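PDB 4B2N: 70 kDa protein from Xanthomonas sp., which acts as a processive rubber oxygenase, a c-type cytochrome that cleaves latex rubber and carries two covalently bound heme c groups. Local coordinates for residues 15-23 with 355-365; 277-286 with 431-441. All coordinates share one frame; numbering follows the deposited sequence.

Interaction 1 of 2, residues 15-23 with 355-365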
loop_
_atom_site.group_PDB
_atom_site.type_symbol
_atom_site.label_atom_id
_atom_site.label_comp_id
_atom_site.label_asym_id
_atom_site.label_seq_id
_atom_site.Cartn_x
_atom_site.Cartn_y
_atom_site.Cartn_z
ATOM N N ALA A 15 -11.973 13.086 35.210
ATOM C CA ALA A 15 -12.439 13.256 33.808
ATOM C C ALA A 15 -11.351 12.686 32.908
ATOM O O ALA A 15 -10.198 13.061 33.068
ATOM C CB ALA A 15 -12.701 14.728 33.494
ATOM N N LEU A 16 -11.737 11.796 31.978
ATOM C CA LEU A 16 -10.847 11.037 31.027
ATOM C C LEU A 16 -9.670 11.787 30.393
ATOM O O LEU A 16 -9.761 13.003 30.164
ATOM C CB LEU A 16 -11.711 10.496 29.897
ATOM C CG LEU A 16 -12.449 9.163 30.002
ATOM C CD1 LEU A 16 -11.646 8.048 30.677
ATOM C CD2 LEU A 16 -13.767 9.412 30.700
ATOM N N PRO A 17 -8.560 11.070 30.057
ATOM C CA PRO A 17 -7.443 11.781 29.444
ATOM C C PRO A 17 -7.678 12.274 28.004
ATOM O O PRO A 17 -8.554 11.766 27.284
ATOM C CB PRO A 17 -6.313 10.733 29.451
ATOM C CG PRO A 17 -7.039 9.431 29.370
ATOM C CD PRO A 17 -8.275 9.631 30.214
ATOM N N LEU A 18 -6.894 13.268 27.607
ATOM C CA LEU A 18 -6.858 13.732 26.218
ATOM C C LEU A 18 -5.845 12.849 25.449
ATOM O O LEU A 18 -6.097 12.442 24.316
ATOM C CB LEU A 18 -6.444 15.224 26.146
ATOM C CG LEU A 18 -7.453 16.300 26.552
ATOM C CD1 LEU A 18 -6.812 17.658 26.718
ATOM C CD2 LEU A 18 -8.648 16.391 25.614
ATOM N N LEU A 19 -4.711 12.551 26.066
ATOM C CA LEU A 19 -3.646 11.813 25.376
ATOM C C LEU A 19 -3.932 10.328 25.541
ATOM O O LEU A 19 -4.644 9.909 26.465
ATOM C CB LEU A 19 -2.292 12.163 25.982
ATOM C CG LEU A 19 -1.911 13.630 25.823
ATOM C CD1 LEU A 19 -0.471 13.848 26.284
ATOM C CD2 LEU A 19 -2.117 14.153 24.401
ATOM N N ASP A 20 -3.416 9.523 24.631
ATOM C CA ASP A 20 -3.571 8.120 24.725
ATOM C C ASP A 20 -2.375 7.455 24.025
ATOM O O ASP A 20 -2.543 6.855 22.959
ATOM C CB ASP A 20 -4.825 7.750 23.957
ATOM C CG ASP A 20 -5.128 6.247 24.000
ATOM O OD1 ASP A 20 -4.612 5.534 24.834
ATOM O OD2 ASP A 20 -5.942 5.761 23.248
ATOM N N GLN A 21 -1.200 7.526 24.613
ATOM C CA GLN A 21 0.027 6.938 24.030
ATOM C C GLN A 21 0.001 5.412 24.272
ATOM O O GLN A 21 -0.373 4.994 25.292
ATOM C CB GLN A 21 1.231 7.636 24.675
ATOM C CG GLN A 21 1.110 9.167 24.513
ATOM C CD GLN A 21 1.910 10.006 25.536
ATOM O OE1 GLN A 21 1.417 10.387 26.621
ATOM N NE2 GLN A 21 3.142 10.334 25.167
ATOM N N ALA A 22 0.288 4.549 23.288
ATOM C CA ALA A 22 0.118 3.091 23.542
ATOM C C ALA A 22 1.076 2.331 22.730
ATOM O O ALA A 22 1.350 2.713 21.585
ATOM C CB ALA A 22 -1.275 2.617 23.274
ATOM N N SER A 23 1.648 1.300 23.348
ATOM C CA SER A 23 2.551 0.424 22.675
ATOM C C SER A 23 1.687 -0.553 21.894
ATOM O O SER A 23 2.070 -1.045 20.797
ATOM C CB SER A 23 3.317 -0.354 23.739
ATOM O OG SER A 23 4.380 0.434 24.175
ATOM N N ILE A 355 8.475 14.550 24.098
ATOM C CA ILE A 355 7.192 15.148 23.808
ATOM C C ILE A 355 6.854 16.109 24.934
ATOM O O ILE A 355 7.001 15.752 26.107
ATOM C CB ILE A 355 6.058 14.118 23.727
ATOM C CG1 ILE A 355 6.357 13.123 22.587
ATOM C CG2 ILE A 355 4.738 14.805 23.452
ATOM C CD1 ILE A 355 5.310 12.044 22.376
ATOM N N ASN A 356 6.377 17.282 24.559
ATOM C CA ASN A 356 5.857 18.296 25.529
ATOM C C ASN A 356 4.440 17.950 25.817
ATOM O O ASN A 356 3.598 18.187 25.006
ATOM C CB ASN A 356 5.943 19.685 24.921
ATOM C CG ASN A 356 5.543 20.784 25.882
ATOM O OD1 ASN A 356 4.486 20.780 26.510
ATOM N ND2 ASN A 356 6.430 21.727 26.016
ATOM N N THR A 357 4.158 17.388 26.982
ATOM C CA THR A 357 2.824 16.877 27.250
ATOM C C THR A 357 1.760 17.975 27.204
ATOM O O THR A 357 0.661 17.776 26.672
ATOM C CB THR A 357 2.808 16.222 28.617
ATOM O OG1 THR A 357 3.638 15.083 28.524
ATOM C CG2 THR A 357 1.391 15.780 29.032
ATOM N N ALA A 358 2.091 19.144 27.743
ATOM C CA ALA A 358 1.114 20.229 27.715
ATOM C C ALA A 358 0.839 20.759 26.303
ATOM O O ALA A 358 -0.282 21.170 26.002
ATOM C CB ALA A 358 1.529 21.369 28.655
ATOM N N LEU A 359 1.860 20.806 25.452
ATOM C CA LEU A 359 1.674 21.276 24.092
ATOM C C LEU A 359 0.790 20.229 23.332
ATOM O O LEU A 359 -0.155 20.584 22.590
ATOM C CB LEU A 359 3.069 21.497 23.445
ATOM C CG LEU A 359 3.131 22.010 22.020
ATOM C CD1 LEU A 359 2.283 23.274 21.905
ATOM C CD2 LEU A 359 4.568 22.132 21.457
ATOM N N ALA A 360 1.080 18.950 23.567
ATOM C CA ALA A 360 0.326 17.842 22.974
ATOM C C ALA A 360 -1.163 17.861 23.374
ATOM O O ALA A 360 -2.075 17.532 22.570
ATOM C CB ALA A 360 0.999 16.521 23.338
ATOM N N GLU A 361 -1.425 18.337 24.594
ATOM C CA GLU A 361 -2.808 18.431 25.053
ATOM C C GLU A 361 -3.518 19.612 24.387
ATOM O O GLU A 361 -4.698 19.538 24.113
ATOM C CB GLU A 361 -2.896 18.492 26.585
ATOM C CG GLU A 361 -2.453 17.179 27.240
ATOM C CD GLU A 361 -2.831 17.075 28.708
ATOM O OE1 GLU A 361 -3.575 17.956 29.207
ATOM O OE2 GLU A 361 -2.391 16.109 29.365
ATOM N N GLN A 362 -2.828 20.723 24.167
ATOM C CA GLN A 362 -3.425 21.796 23.366
ATOM C C GLN A 362 -3.725 21.276 21.946
ATOM O O GLN A 362 -4.794 21.520 21.386
ATOM C CB GLN A 362 -2.499 23.008 23.328
ATOM C CG GLN A 362 -2.417 23.661 24.711
ATOM C CD GLN A 362 -1.564 24.905 24.766
ATOM O OE1 GLN A 362 -1.764 25.754 25.652
ATOM N NE2 GLN A 362 -0.611 25.031 23.859
ATOM N N GLY A 363 -2.765 20.532 21.385
ATOM C CA GLY A 363 -2.977 19.888 20.092
ATOM C C GLY A 363 -4.153 18.905 20.100
ATOM O O GLY A 363 -4.869 18.802 19.127
ATOM N N ALA A 364 -4.337 18.188 21.193
ATOM C CA ALA A 364 -5.393 17.226 21.280
ATOM C C ALA A 364 -6.697 17.926 21.159
ATOM O O ALA A 364 -7.608 17.464 20.492
ATOM C CB ALA A 364 -5.315 16.464 22.565
ATOM N N VAL A 365 -6.782 19.086 21.808
ATOM C CA VAL A 365 -7.996 19.861 21.767
ATOM C C VAL A 365 -8.257 20.394 20.371
ATOM O O VAL A 365 -9.405 20.367 19.918
ATOM C CB VAL A 365 -7.981 21.030 22.809
ATOM C CG1 VAL A 365 -9.281 21.841 22.715
ATOM C CG2 VAL A 365 -7.928 20.432 24.201
HETATM O O HOH W 1 -4.031 13.630 28.692
#

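Interaction 2 of 2, residues 277-286 with 431-441. With HEC (heme c), chain C.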
loop_
_atom_site.group_PDB
_atom_site.type_symbol
_atom_site.label_atom_id
_atom_site.label_comp_id
_atom_site.label_asym_id
_atom_site.label_seq_id
_atom_site.Cartn_x
_atom_site.Cartn_y
_atom_site.Cartn_z
ATOM N N VAL A 277 -10.245 -2.659 -20.308
ATOM C CA VAL A 277 -10.541 -1.316 -20.858
ATOM C C VAL A 277 -9.139 -0.737 -21.130
ATOM O O VAL A 277 -8.520 -0.195 -20.223
ATOM C CB VAL A 277 -11.381 -0.483 -19.847
ATOM C CG1 VAL A 277 -11.678 0.931 -20.357
ATOM C CG2 VAL A 277 -12.685 -1.207 -19.520
ATOM N N ALA A 278 -8.600 -0.917 -22.343
ATOM C CA ALA A 278 -7.142 -0.657 -22.593
ATOM C C ALA A 278 -6.728 0.813 -22.524
ATOM O O ALA A 278 -5.548 1.142 -22.650
ATOM C CB ALA A 278 -6.675 -1.258 -23.912
ATOM N N ASP A 279 -7.709 1.666 -22.286
ATOM C CA ASP A 279 -7.581 3.114 -22.345
ATOM C C ASP A 279 -8.080 3.709 -21.007
ATOM O O ASP A 279 -8.367 4.891 -20.958
ATOM C CB ASP A 279 -8.489 3.614 -23.464
ATOM C CG ASP A 279 -9.908 3.053 -23.324
ATOM O OD1 ASP A 279 -10.133 1.850 -23.616
ATOM O OD2 ASP A 279 -10.791 3.790 -22.857
ATOM N N ALA A 280 -8.240 2.885 -19.953
ATOM C CA ALA A 280 -8.543 3.427 -18.621
ATOM C C ALA A 280 -7.366 4.334 -18.328
ATOM O O ALA A 280 -6.241 4.031 -18.693
ATOM C CB ALA A 280 -8.631 2.331 -17.575
ATOM N N PRO A 281 -7.611 5.485 -17.707
ATOM C CA PRO A 281 -6.435 6.342 -17.514
ATOM C C PRO A 281 -5.484 5.736 -16.430
ATOM O O PRO A 281 -5.955 5.047 -15.515
ATOM C CB PRO A 281 -7.085 7.695 -17.098
ATOM C CG PRO A 281 -8.237 7.208 -16.257
ATOM C CD PRO A 281 -8.808 6.014 -17.027
ATOM N N HIS A 282 -4.175 5.913 -16.589
ATOM C CA HIS A 282 -3.191 5.492 -15.585
ATOM C C HIS A 282 -3.529 6.121 -14.235
ATOM O O HIS A 282 -3.839 7.339 -14.146
ATOM C CB HIS A 282 -1.808 5.895 -16.074
ATOM C CG HIS A 282 -0.648 5.269 -15.296
ATOM N ND1 HIS A 282 -0.393 5.563 -13.987
ATOM C CD2 HIS A 282 0.383 4.390 -15.705
ATOM C CE1 HIS A 282 0.705 4.882 -13.566
ATOM N NE2 HIS A 282 1.191 4.172 -14.619
ATOM N N ALA A 283 -3.509 5.313 -13.171
ATOM C CA ALA A 283 -3.872 5.825 -11.850
ATOM C C ALA A 283 -2.759 6.691 -11.132
ATOM O O ALA A 283 -3.011 7.271 -10.076
ATOM C CB ALA A 283 -4.372 4.688 -10.965
ATOM N N GLY A 284 -1.586 6.822 -11.750
ATOM C CA GLY A 284 -0.455 7.491 -11.130
ATOM C C GLY A 284 0.321 6.527 -10.217
ATOM O O GLY A 284 0.008 5.339 -10.112
ATOM N N MET A 285 1.252 7.086 -9.471
ATOM C CA MET A 285 1.992 6.341 -8.502
ATOM C C MET A 285 1.202 6.431 -7.191
ATOM O O MET A 285 0.735 7.482 -6.816
ATOM C CB MET A 285 3.367 6.946 -8.323
ATOM C CG MET A 285 4.162 7.028 -9.625
ATOM S SD MET A 285 4.542 5.353 -10.213
ATOM C CE MET A 285 3.657 5.321 -11.729
ATOM N N THR A 286 1.122 5.311 -6.474
ATOM C CA THR A 286 0.757 5.419 -5.072
ATOM C C THR A 286 1.779 4.820 -4.130
ATOM O O THR A 286 2.587 3.917 -4.523
ATOM C CB THR A 286 -0.661 4.958 -4.734
ATOM O OG1 THR A 286 -0.789 3.564 -4.966
ATOM C CG2 THR A 286 -1.707 5.835 -5.528
ATOM N N ARG A 431 -5.449 11.614 -9.856
ATOM C CA ARG A 431 -5.306 10.570 -10.893
ATOM C C ARG A 431 -5.694 9.223 -10.301
ATOM O O ARG A 431 -6.304 8.392 -10.997
ATOM C CB ARG A 431 -3.885 10.390 -11.435
ATOM C CG ARG A 431 -3.267 11.616 -12.104
ATOM C CD ARG A 431 -4.187 12.093 -13.242
ATOM N NE ARG A 431 -3.528 13.153 -14.008
ATOM C CZ ARG A 431 -3.962 13.657 -15.162
ATOM N NH1 ARG A 431 -5.072 13.187 -15.723
ATOM N NH2 ARG A 431 -3.251 14.632 -15.759
ATOM N N ARG A 432 -5.315 8.994 -9.036
ATOM C CA ARG A 432 -5.531 7.683 -8.456
ATOM C C ARG A 432 -7.056 7.380 -8.344
ATOM O O ARG A 432 -7.493 6.276 -8.547
ATOM C CB ARG A 432 -4.912 7.641 -7.040
ATOM C CG ARG A 432 -5.374 6.464 -6.141
ATOM C CD ARG A 432 -5.041 5.106 -6.819
ATOM N NE ARG A 432 -5.460 4.035 -5.927
ATOM C CZ ARG A 432 -6.725 3.620 -5.809
ATOM N NH1 ARG A 432 -7.670 4.099 -6.642
ATOM N NH2 ARG A 432 -7.048 2.674 -4.922
ATOM N N MET A 433 -7.862 8.371 -7.983
ATOM C CA MET A 433 -9.269 8.090 -7.801
ATOM C C MET A 433 -10.023 7.690 -9.101
ATOM O O MET A 433 -11.160 7.190 -9.032
ATOM C CB MET A 433 -9.980 9.214 -7.023
ATOM C CG MET A 433 -10.336 10.398 -7.867
ATOM S SD MET A 433 -11.582 11.035 -6.775
ATOM C CE MET A 433 -13.041 10.105 -7.236
ATOM N N ARG A 434 -9.375 7.806 -10.250
ATOM C CA ARG A 434 -9.928 7.316 -11.518
ATOM C C ARG A 434 -9.639 5.844 -11.852
ATOM O O ARG A 434 -10.116 5.312 -12.863
ATOM C CB ARG A 434 -9.412 8.191 -12.684
ATOM C CG ARG A 434 -9.220 9.671 -12.314
ATOM C CD ARG A 434 -10.514 10.438 -12.374
ATOM N NE ARG A 434 -10.467 11.874 -12.016
ATOM C CZ ARG A 434 -9.688 12.822 -12.555
ATOM N NH1 ARG A 434 -8.738 12.541 -13.445
ATOM N NH2 ARG A 434 -9.821 14.081 -12.137
ATOM N N LEU A 435 -8.827 5.186 -11.045
ATOM C CA LEU A 435 -8.498 3.812 -11.337
ATOM C C LEU A 435 -9.737 2.955 -11.707
ATOM O O LEU A 435 -9.743 2.276 -12.745
ATOM C CB LEU A 435 -7.742 3.184 -10.166
ATOM C CG LEU A 435 -7.535 1.668 -10.227
ATOM C CD1 LEU A 435 -6.342 1.303 -11.080
ATOM C CD2 LEU A 435 -7.414 1.136 -8.809
ATOM N N MET A 436 -10.763 2.927 -10.871
ATOM C CA MET A 436 -11.841 2.036 -11.317
ATOM C C MET A 436 -13.125 2.864 -11.505
ATOM O O MET A 436 -14.219 2.414 -11.183
ATOM C CB MET A 436 -12.014 0.918 -10.303
ATOM C CG MET A 436 -10.920 -0.151 -10.411
ATOM S SD MET A 436 -11.328 -1.484 -11.519
ATOM C CE MET A 436 -12.517 -2.468 -10.592
ATOM N N ALA A 437 -12.949 4.096 -11.988
ATOM C CA ALA A 437 -14.061 4.971 -12.224
ATOM C C ALA A 437 -15.101 4.408 -13.237
ATOM O O ALA A 437 -16.302 4.690 -13.097
ATOM C CB ALA A 437 -13.564 6.369 -12.668
ATOM N N ASP A 438 -14.654 3.625 -14.201
ATOM C CA ASP A 438 -15.514 3.080 -15.280
ATOM C C ASP A 438 -16.378 1.902 -14.790
ATOM O O ASP A 438 -15.825 0.873 -14.313
ATOM C CB ASP A 438 -14.609 2.605 -16.421
ATOM C CG ASP A 438 -15.350 2.357 -17.709
ATOM O OD1 ASP A 438 -16.366 1.619 -17.762
ATOM O OD2 ASP A 438 -14.855 2.884 -18.726
ATOM N N GLU A 439 -17.707 2.018 -14.957
ATOM C CA GLU A 439 -18.660 0.986 -14.555
ATOM C C GLU A 439 -18.275 -0.362 -15.127
ATOM O O GLU A 439 -18.505 -1.406 -14.485
ATOM C CB GLU A 439 -20.091 1.377 -14.987
ATOM C CG GLU A 439 -21.186 0.341 -14.720
ATOM C CD GLU A 439 -21.587 0.264 -13.235
ATOM O OE1 GLU A 439 -21.070 1.063 -12.418
ATOM O OE2 GLU A 439 -22.411 -0.604 -12.843
ATOM N N ARG A 440 -17.706 -0.358 -16.341
ATOM C CA ARG A 440 -17.369 -1.630 -17.026
ATOM C C ARG A 440 -16.340 -2.403 -16.224
ATOM O O ARG A 440 -16.420 -3.614 -16.099
ATOM C CB ARG A 440 -16.801 -1.392 -18.431
ATOM C CG ARG A 440 -17.872 -0.923 -19.430
ATOM C CD ARG A 440 -17.245 -0.494 -20.736
ATOM N NE ARG A 440 -16.337 0.636 -20.577
ATOM C CZ ARG A 440 -15.591 1.150 -21.562
ATOM N NH1 ARG A 440 -15.618 0.612 -22.790
ATOM N NH2 ARG A 440 -14.771 2.149 -21.300
ATOM N N GLN A 441 -15.338 -1.677 -15.739
ATOM C CA GLN A 441 -14.305 -2.262 -14.917
ATOM C C GLN A 441 -14.844 -2.815 -13.574
ATOM O O GLN A 441 -14.501 -3.958 -13.147
ATOM C CB GLN A 441 -13.244 -1.198 -14.673
ATOM C CG GLN A 441 -12.423 -0.821 -15.925
ATOM C CD GLN A 441 -11.450 0.289 -15.563
ATOM O OE1 GLN A 441 -11.878 1.368 -15.148
ATOM N NE2 GLN A 441 -10.158 0.015 -15.621
HETATM FE FE HEC C . 0.275 -3.801 -1.067
HETATM C CHA HEC C . -2.410 -1.624 -0.591
HETATM C CHB HEC C . -1.148 -6.067 1.214
HETATM C CHC HEC C . 2.529 -6.342 -2.001
HETATM C CHD HEC C . 1.979 -1.454 -2.771
HETATM N NA HEC C . -1.350 -3.883 0.001
HETATM C C1A HEC C . -2.283 -2.824 0.220
HETATM C C2A HEC C . -3.202 -3.082 1.317
HETATM C C3A HEC C . -2.878 -4.360 1.858
HETATM C C4A HEC C . -1.734 -4.803 1.052
HETATM C CMA HEC C . -3.515 -5.043 3.052
HETATM C CAA HEC C . -4.347 -2.189 1.861
HETATM C CBA HEC C . -3.680 -1.139 2.752
HETATM C CGA HEC C . -4.652 -0.071 3.218
HETATM O O1A HEC C . -5.479 0.487 2.418
HETATM O O2A HEC C . -4.502 0.250 4.400
HETATM N NB HEC C . 0.523 -5.773 -0.581
HETATM C C1B HEC C . -0.043 -6.493 0.394
HETATM C C2B HEC C . 0.424 -7.865 0.530
HETATM C C3B HEC C . 1.472 -7.951 -0.412
HETATM C C4B HEC C . 1.510 -6.613 -0.993
HETATM C CMB HEC C . -0.174 -8.814 1.489
HETATM C CAB HEC C . 2.323 -9.129 -0.807
HETATM C CBB HEC C . 1.609 -10.213 -1.385
HETATM N NC HEC C . 1.941 -3.968 -2.127
HETATM C C1C HEC C . 2.778 -5.008 -2.490
HETATM C C2C HEC C . 3.949 -4.576 -3.294
HETATM C C3C HEC C . 3.732 -3.131 -3.525
HETATM C C4C HEC C . 2.500 -2.808 -2.810
HETATM C CMC HEC C . 5.028 -5.527 -3.800
HETATM C CAC HEC C . 4.563 -2.168 -4.316
HETATM C CBC HEC C . 5.086 -2.610 -5.535
HETATM N ND HEC C . -0.173 -1.886 -1.596
HETATM C C1D HEC C . 0.644 -1.098 -2.292
HETATM C C2D HEC C . 0.125 0.212 -2.518
HETATM C C3D HEC C . -1.158 0.151 -1.892
HETATM C C4D HEC C . -1.255 -1.206 -1.368
HETATM C CMD HEC C . 0.703 1.393 -3.211
HETATM C CAD HEC C . -2.169 1.242 -1.953
HETATM C CBD HEC C . -2.739 0.977 -3.401
HETATM C CGD HEC C . -3.730 2.060 -3.757
HETATM O O1D HEC C . -3.408 2.992 -4.537
HETATM O O2D HEC C . -4.850 2.015 -3.145
HETATM O O HOH W 2 -6.348 8.673 -13.762
#

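Interaction 1 of 2, residues 15-23 with 355-365
The carboxylate oxygen OE2 of E361 reaches L19 through one ordered water: the water donates to E361 OE2 at 3.0 Å and accepts from L19 N at 2.9 Å. No direct hydrogen bond joins 15-23 to the helix that begins at T357, so this bridge is the polar link, and a long acidic side chain suits it because its methylenes can pack while its end turns to water. E361 CG indeed lies 3.9 Å from L19 CG, the two side chains crossing at about a right angle. The branches of L19 then divide the helix surface: CD1 meets the methyl CG2 of T357 at 3.8 Å, and CD2 rests against the A360 carbonyl oxygen and methyl. L18 works one turn further on. Its CB touches A364 CB at 4.0 Å, and its CG stands anti to the carbonyl carbon (chi1 -74°), which carries CD1 on to V365 CG2, 3.9 Å away. The small A360 and A364, one turn apart, let the leucines come close to the helix backbone. Beyond the contact, Y658 of helix 649-660 touches both L19 and A364. Before the first turn, N356 is the N-cap, its OD1 accepting from L359 N at 2.8 Å. The chemistry is thus mainly apolar, two adjacent leucines of an irregular segment laid on a helix, with water supplying the polar connection.

Interaction 2 of 2, residues 277-286 with 431-441
A propionate of heme c #1 is held where 277-286 and 431-441 converge, by T286 and R432. Propionate oxygen O1D accepts from T286 OG1 at 2.7 Å and from R432 NE at 2.7 Å, while R432 NH2 donates to O2D at 2.9 Å. The guanidinium thus meets the carboxylate side-on in its own plane, with nearly straight bonds (171° at NE); L435 CD2 lies over one face, displaced toward its rim. A bend at chi2 (59°) turns the arginine toward the heme, and D303 pairs with its NH1. T286 CG2 packs 3.6 Å from R432 CD. Behind the site the backbones touch: A283 O lies 3.0 Å from R432 CA, a CA-H...O contact. The A283 methyl fits against L435 CB, and a water donates to both H282 O and R431 O. At G284 a CB would jam against the A283 carbonyl oxygen, which calls for glycine; its N donates to H282 ND1. Farther out, V277 CG1 meets R440 NH2 at 3.5 Å. D438 caps helix 439-446 by accepting R440 N at OD1, and R440 NE and NH2 form a side-on salt bridge to its two oxygens. A basic side chain paired with a propionate, here R432 aided by T286, is common in heme proteins.

In the fold
Along the chain the segments alternate: 15-23, 277-286, 355-365, 431-441, and each pair is far apart in sequence (332 and 145 residues). The contact centres lie about 41 Å apart, nearest atoms about 26 Å, and they share no helix or strand. Interaction 1, its centre about 29 Å from the centre of the chain, packs the N-terminal segment on the periphery against helix 357-369, near helix 649-660 from the C-terminal end. It stays about 11 Å from a heme, A364 side chain to ligand. Interaction 2, its centre about 17 Å from that of the chain, helps form the pocket of heme c #1, with the R432 side chain about 7 Å from the other heme.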